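RahU protein (Pseudomonas aeruginosa PAO1, PDB 6ZC2) is an aegerolysin that interacts with the membrane sphingolipid ceramide phosphorylethanolamine and probably acts as a lipid-binding protein at membranes. Local coordinates at residues E5-K10 with G126-T131; N24-W29 with Q73-C78. All coordinates share one frame; numbering follows the deposited sequence. Where two conformers were deposited one is given.

Interaction 1: E5-K10 with G126-T131; sequences EWIAVK and GEVTLT. With EDO (1,2-ethanediol), chain E.
Trp6 and Gly126 meet where two parallel strands, 6-10 and 126-131, begin to pair. Five backbone hydrogen bonds form the ladder, starting with Gly126 N to Trp6 O (3.0 Å, 175° at the hydrogen). Ala8 N donates to Gly126 O and Ala8 O accepts from Val128 N; Lys10 N likewise donates to Val128 O, and Lys10 O accepts from Leu130 N at 2.8 Å. Between these rungs Val9 CA sends a C-H toward Val128 O (3.2 Å).

The main side-chain feature is a CH-pi contact. With CG placed between the backbone N and the carbonyl carbon (chi1 66°), the Trp6 indole turns across to the partner strand, and Gly126 CA lies over its six-membered ring, 3.7 Å from the centroid. Apolar packing occupies the face bearing Ile7, Val9 and Val128, where Val9 CG1 reaches Leu130 CB at 3.9 Å. On the other face Lys10 and Thr129 lie side by side.

A 1,2-ethanediol, probably from the crystallisation liquor, bridges the backbone of Glu127 on the edge turned away from 5-10: Glu127 N donates to its O2 (2.9 Å) and its O1 donates to Glu127 O. It is also hydrogen-bonded to Gly118 N.

The parallel pair lies centrally in the mixed sheet of the aegerolysin beta sandwich, between strands 58-63 and 111-116, while Phe88 of strand 83-92, in the opposing sheet, packs against Ile7 and Val9.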
loop_
_atom_site.group_PDB
_atom_site.type_symbol
_atom_site.label_atom_id
_atom_site.label_comp_id
_atom_site.label_asym_id
_atom_site.label_seq_id
_atom_site.Cartn_x
_atom_site.Cartn_y
_atom_site.Cartn_z
ATOM N N GLU A 5 5.501 -4.346 -13.598
ATOM C CA GLU A 5 4.694 -4.803 -12.470
ATOM C C GLU A 5 4.799 -3.746 -11.376
ATOM O O GLU A 5 5.877 -3.546 -10.810
ATOM C CB GLU A 5 5.200 -6.157 -11.975
ATOM C CG GLU A 5 5.019 -7.296 -12.985
ATOM C CD GLU A 5 6.106 -7.335 -14.049
ATOM O OE1 GLU A 5 7.286 -7.134 -13.689
ATOM O OE2 GLU A 5 5.785 -7.576 -15.235
ATOM N N TRP A 6 3.695 -3.052 -11.092
ATOM C CA TRP A 6 3.722 -1.974 -10.112
ATOM C C TRP A 6 2.349 -1.782 -9.481
ATOM O O TRP A 6 1.312 -2.116 -10.071
ATOM C CB TRP A 6 4.227 -0.652 -10.721
ATOM C CG TRP A 6 3.309 -0.052 -11.773
ATOM C CD1 TRP A 6 3.258 -0.386 -13.101
ATOM C CD2 TRP A 6 2.325 0.982 -11.586
ATOM N NE1 TRP A 6 2.307 0.364 -13.746
ATOM C CE2 TRP A 6 1.715 1.207 -12.840
ATOM C CE3 TRP A 6 1.897 1.732 -10.484
ATOM C CZ2 TRP A 6 0.710 2.157 -13.025
ATOM C CZ3 TRP A 6 0.890 2.673 -10.669
ATOM C CH2 TRP A 6 0.313 2.880 -11.934
ATOM N N ILE A 7 2.372 -1.224 -8.262
ATOM C CA ILE A 7 1.196 -0.782 -7.521
ATOM C C ILE A 7 1.520 0.586 -6.931
ATOM O O ILE A 7 2.668 0.874 -6.584
ATOM C CB ILE A 7 0.821 -1.793 -6.400
ATOM C CG1 ILE A 7 -0.507 -1.414 -5.717
ATOM C CG2 ILE A 7 1.954 -1.908 -5.369
ATOM C CD1 ILE A 7 -0.983 -2.418 -4.680
ATOM N N ALA A 8 0.504 1.439 -6.816
ATOM C CA ALA A 8 0.639 2.697 -6.090
ATOM C C ALA A 8 -0.608 2.856 -5.234
ATOM O O ALA A 8 -1.723 2.875 -5.765
ATOM C CB ALA A 8 0.824 3.883 -7.046
ATOM N N VAL A 9 -0.420 2.953 -3.916
ATOM C CA VAL A 9 -1.517 2.995 -2.954
ATOM C C VAL A 9 -1.679 4.423 -2.450
ATOM O O VAL A 9 -0.769 4.970 -1.812
ATOM C CB VAL A 9 -1.276 2.025 -1.786
ATOM C CG1 VAL A 9 -2.497 1.984 -0.885
ATOM C CG2 VAL A 9 -0.909 0.632 -2.308
ATOM N N LYS A 10 -2.840 5.025 -2.720
ATOM C CA LYS A 10 -3.164 6.367 -2.234
ATOM C C LYS A 10 -3.767 6.225 -0.839
ATOM O O LYS A 10 -4.863 5.676 -0.688
ATOM C CB LYS A 10 -4.148 7.048 -3.182
ATOM C CG LYS A 10 -4.506 8.469 -2.775
ATOM C CD LYS A 10 -5.514 9.097 -3.734
ATOM C CE LYS A 10 -6.001 10.441 -3.214
ATOM N NZ LYS A 10 -6.702 11.230 -4.277
ATOM N N GLY A 126 -1.540 -1.249 -10.607
ATOM C CA GLY A 126 -1.821 0.158 -10.831
ATOM C C GLY A 126 -2.229 0.876 -9.551
ATOM O O GLY A 126 -1.842 0.498 -8.444
ATOM N N GLU A 127 -3.025 1.935 -9.717
ATOM C CA GLU A 127 -3.421 2.791 -8.601
ATOM C C GLU A 127 -4.585 2.181 -7.826
ATOM O O GLU A 127 -5.621 1.838 -8.405
ATOM C CB GLU A 127 -3.824 4.180 -9.110
ATOM C CG GLU A 127 -2.672 4.971 -9.713
ATOM C CD GLU A 127 -3.014 6.417 -10.050
ATOM O OE1 GLU A 127 -4.214 6.766 -10.117
ATOM O OE2 GLU A 127 -2.072 7.212 -10.258
ATOM N N VAL A 128 -4.414 2.074 -6.510
ATOM C CA VAL A 128 -5.450 1.627 -5.584
ATOM C C VAL A 128 -5.596 2.706 -4.519
ATOM O O VAL A 128 -4.593 3.170 -3.970
ATOM C CB VAL A 128 -5.060 0.292 -4.914
ATOM C CG1 VAL A 128 -6.076 -0.098 -3.838
ATOM C CG2 VAL A 128 -4.911 -0.809 -5.948
ATOM N N THR A 129 -6.830 3.103 -4.219
ATOM C CA THR A 129 -7.085 4.059 -3.145
ATOM C C THR A 129 -7.481 3.310 -1.876
ATOM O O THR A 129 -8.299 2.387 -1.925
ATOM C CB THR A 129 -8.178 5.057 -3.548
ATOM O OG1 THR A 129 -7.761 5.773 -4.718
ATOM C CG2 THR A 129 -8.443 6.058 -2.432
ATOM N N LEU A 130 -6.880 3.692 -0.745
ATOM C CA LEU A 130 -7.129 3.084 0.562
ATOM C C LEU A 130 -7.685 4.171 1.480
ATOM O O LEU A 130 -6.954 5.082 1.881
ATOM C CB LEU A 130 -5.831 2.501 1.134
ATOM C CG LEU A 130 -5.893 1.936 2.553
ATOM C CD1 LEU A 130 -6.873 0.769 2.648
ATOM C CD2 LEU A 130 -4.501 1.517 3.015
ATOM N N THR A 131 -8.976 4.096 1.800
ATOM C CA THR A 131 -9.637 5.120 2.607
ATOM C C THR A 131 -9.836 4.598 4.029
ATOM O O THR A 131 -10.546 3.604 4.241
ATOM C CB THR A 131 -10.961 5.542 1.962
ATOM O OG1 THR A 131 -10.707 6.035 0.636
ATOM C CG2 THR A 131 -11.629 6.638 2.772
HETATM C C1 EDO E . -5.677 0.815 -11.538
HETATM O O1 EDO E . -6.699 1.521 -10.817
HETATM C C2 EDO E . -5.184 1.652 -12.720
HETATM O O2 EDO E . -4.135 2.547 -12.317
#

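Interaction 2: N24-W29 with Q73-C78; sequences NATLQW and QGSFDC
Gln73 faces two residues at once, Gln28 and Trp29. Its O accepts from both backbone amides, from Gln28 N at 2.8 Å along a bent path (139° at the hydrogen) and from Trp29 N at 3.2 Å, the latter in the carbonyl plane on a lone pair. Gln73 N returns a bond to Trp29 O. The extended Gln73 side chain, its CG trans to the backbone N, brings OE1 to the edge of the indole, 3.5 Å from Trp29 CD1, with amide and ring planes only 15° apart.

Gly74 lies opposite Leu27 in a non-hydrogen-bonded pair whose CA atoms are 4.1 Å apart. With no side chain at Gly74, Thr26 O comes within 3.2 Å of Gly74 CA. The one-residue shift between the Leu27 and Trp29 pairs is a classic beta bulge, set where the chain turns a corner at Gln28 and passes from the antiparallel sheet of strand 19-27 to the mixed sheet of strand 29-34.

Ser75 and Thr26 form a hydrogen-bonded antiparallel pair, N to O in both directions, and their hydroxyls share one face. A water accepts from Ser75 OG and donates to Asn24 O and Asp77 OD1, spanning the strands beside this pair. On the opposite face Phe76 CB meets Ala25 CB, while its ring turns inward toward Phe88 and Ile60.

Asp77 OD2 receives Asn24 ND2 at 2.9 Å in a nearly straight bond. The donor approaches on the anti side, tilted out of the carboxylate plane, and the amide and carboxylate planes stand 82° apart. Asp77 OD1 also has a hydrogen bond with Thr87 OG1 of the adjoining strand 83-92.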
loop_
_atom_site.group_PDB
_atom_site.type_symbol
_atom_site.label_atom_id
_atom_site.label_comp_id
_atom_site.label_asym_id
_atom_site.label_seq_id
_atom_site.Cartn_x
_atom_site.Cartn_y
_atom_site.Cartn_z
ATOM N N ASN A 24 6.232 -0.741 9.663
ATOM C CA ASN A 24 6.412 -2.176 9.449
ATOM C C ASN A 24 6.301 -2.562 7.974
ATOM O O ASN A 24 5.791 -3.631 7.632
ATOM C CB ASN A 24 5.431 -2.987 10.294
ATOM C CG ASN A 24 5.463 -2.604 11.759
ATOM O OD1 ASN A 24 6.459 -2.073 12.259
ATOM N ND2 ASN A 24 4.377 -2.892 12.468
ATOM N N ALA A 25 6.781 -1.695 7.089
ATOM C CA ALA A 25 6.736 -2.002 5.665
ATOM C C ALA A 25 7.715 -3.127 5.349
ATOM O O ALA A 25 8.808 -3.191 5.913
ATOM C CB ALA A 25 7.072 -0.758 4.845
ATOM N N THR A 26 7.307 -4.038 4.467
ATOM C CA THR A 26 8.142 -5.172 4.095
ATOM C C THR A 26 7.898 -5.511 2.633
ATOM O O THR A 26 6.812 -5.277 2.093
ATOM C CB THR A 26 7.879 -6.439 4.933
ATOM O OG1 THR A 26 6.548 -6.910 4.692
ATOM C CG2 THR A 26 8.086 -6.202 6.433
ATOM N N LEU A 27 8.932 -6.059 1.995
ATOM C CA LEU A 27 8.852 -6.514 0.614
ATOM C C LEU A 27 9.396 -7.927 0.526
ATOM O O LEU A 27 10.507 -8.198 0.991
ATOM C CB LEU A 27 9.683 -5.635 -0.316
ATOM C CG LEU A 27 9.172 -4.213 -0.502
ATOM C CD1 LEU A 27 10.229 -3.387 -1.194
ATOM C CD2 LEU A 27 7.854 -4.195 -1.282
ATOM N N GLN A 28 8.615 -8.822 -0.074
ATOM C CA GLN A 28 9.147 -10.112 -0.486
ATOM C C GLN A 28 9.815 -10.021 -1.851
ATOM O O GLN A 28 10.796 -10.728 -2.102
ATOM C CB GLN A 28 8.022 -11.147 -0.526
ATOM C CG GLN A 28 7.438 -11.515 0.836
ATOM C CD GLN A 28 6.534 -10.435 1.419
ATOM O OE1 GLN A 28 5.567 -10.006 0.787
ATOM N NE2 GLN A 28 6.836 -10.008 2.641
ATOM N N TRP A 29 9.301 -9.158 -2.729
ATOM C CA TRP A 29 9.836 -8.940 -4.066
ATOM C C TRP A 29 9.646 -7.476 -4.431
ATOM O O TRP A 29 8.620 -6.884 -4.089
ATOM C CB TRP A 29 9.083 -9.794 -5.094
ATOM C CG TRP A 29 9.284 -11.257 -4.894
ATOM C CD1 TRP A 29 8.467 -12.126 -4.222
ATOM C CD2 TRP A 29 10.393 -12.029 -5.357
ATOM N NE1 TRP A 29 9.000 -13.392 -4.249
ATOM C CE2 TRP A 29 10.183 -13.359 -4.939
ATOM C CE3 TRP A 29 11.543 -11.725 -6.091
ATOM C CZ2 TRP A 29 11.082 -14.384 -5.232
ATOM C CZ3 TRP A 29 12.433 -12.743 -6.380
ATOM C CH2 TRP A 29 12.198 -14.054 -5.950
ATOM N N GLN A 73 5.670 -7.682 -4.323
ATOM C CA GLN A 73 4.837 -8.304 -3.298
ATOM C C GLN A 73 5.319 -7.804 -1.944
ATOM O O GLN A 73 6.520 -7.872 -1.659
ATOM C CB GLN A 73 4.955 -9.830 -3.363
ATOM C CG GLN A 73 4.117 -10.545 -2.321
ATOM C CD GLN A 73 4.221 -12.048 -2.426
ATOM O OE1 GLN A 73 5.233 -12.577 -2.882
ATOM N NE2 GLN A 73 3.167 -12.747 -2.021
ATOM N N GLY A 74 4.399 -7.310 -1.121
ATOM C CA GLY A 74 4.801 -6.761 0.163
ATOM C C GLY A 74 3.607 -6.314 0.980
ATOM O O GLY A 74 2.460 -6.657 0.679
ATOM N N SER A 75 3.895 -5.542 2.030
ATOM C CA SER A 75 2.851 -5.067 2.934
ATOM C C SER A 75 3.332 -3.849 3.713
ATOM O O SER A 75 4.531 -3.560 3.777
ATOM C CB SER A 75 2.430 -6.156 3.921
ATOM O OG SER A 75 3.484 -6.462 4.810
ATOM N N PHE A 76 2.371 -3.148 4.320
ATOM C CA PHE A 76 2.655 -2.136 5.332
ATOM C C PHE A 76 1.506 -2.103 6.335
ATOM O O PHE A 76 0.368 -2.464 6.012
ATOM C CB PHE A 76 2.940 -0.731 4.751
ATOM C CG PHE A 76 1.802 -0.144 3.949
ATOM C CD1 PHE A 76 0.771 0.565 4.566
ATOM C CD2 PHE A 76 1.777 -0.285 2.565
ATOM C CE1 PHE A 76 -0.274 1.103 3.813
ATOM C CE2 PHE A 76 0.739 0.245 1.814
ATOM C CZ PHE A 76 -0.285 0.943 2.436
ATOM N N ASP A 77 1.808 -1.668 7.559
ATOM C CA ASP A 77 0.804 -1.518 8.605
ATOM C C ASP A 77 0.392 -0.052 8.738
ATOM O O ASP A 77 1.171 0.868 8.457
ATOM C CB ASP A 77 1.318 -2.020 9.963
ATOM C CG ASP A 77 1.500 -3.523 10.019
ATOM O OD1 ASP A 77 1.070 -4.225 9.077
ATOM O OD2 ASP A 77 2.103 -3.994 11.009
ATOM N N CYS A 78 -0.849 0.152 9.187
ATOM C CA CYS A 78 -1.389 1.468 9.503
ATOM C C CYS A 78 -1.677 1.537 10.997
ATOM O O CYS A 78 -2.318 0.629 11.547
ATOM C CB CYS A 78 -2.689 1.713 8.720
ATOM S SG CYS A 78 -2.468 1.754 6.926
HETATM O O HOH W 1 3.321 -4.904 7.108
#

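How the interactions relate
From the N terminus, strand 6-13 leads into strand 19-27, which pairs with strand 72-80 in interaction 2 and closes a loop of 43 intervening residues. The chain then continues through strands 83-92, 101-106 and 111-116 before strand 126-134 returns beside the first strand in interaction 1, so that the larger loop of 115 residues encloses the smaller one without crossing it. Interaction 1 joins neighbouring strands of the mixed sheet, and interaction 2 those of the antiparallel sheet. Their centres lie about 13 Å apart, and the two meet in the packing between the sheets, where Phe76 CZ touches Val9 CG1 (4.1 Å) and Leu130 CD2 (4.3 Å).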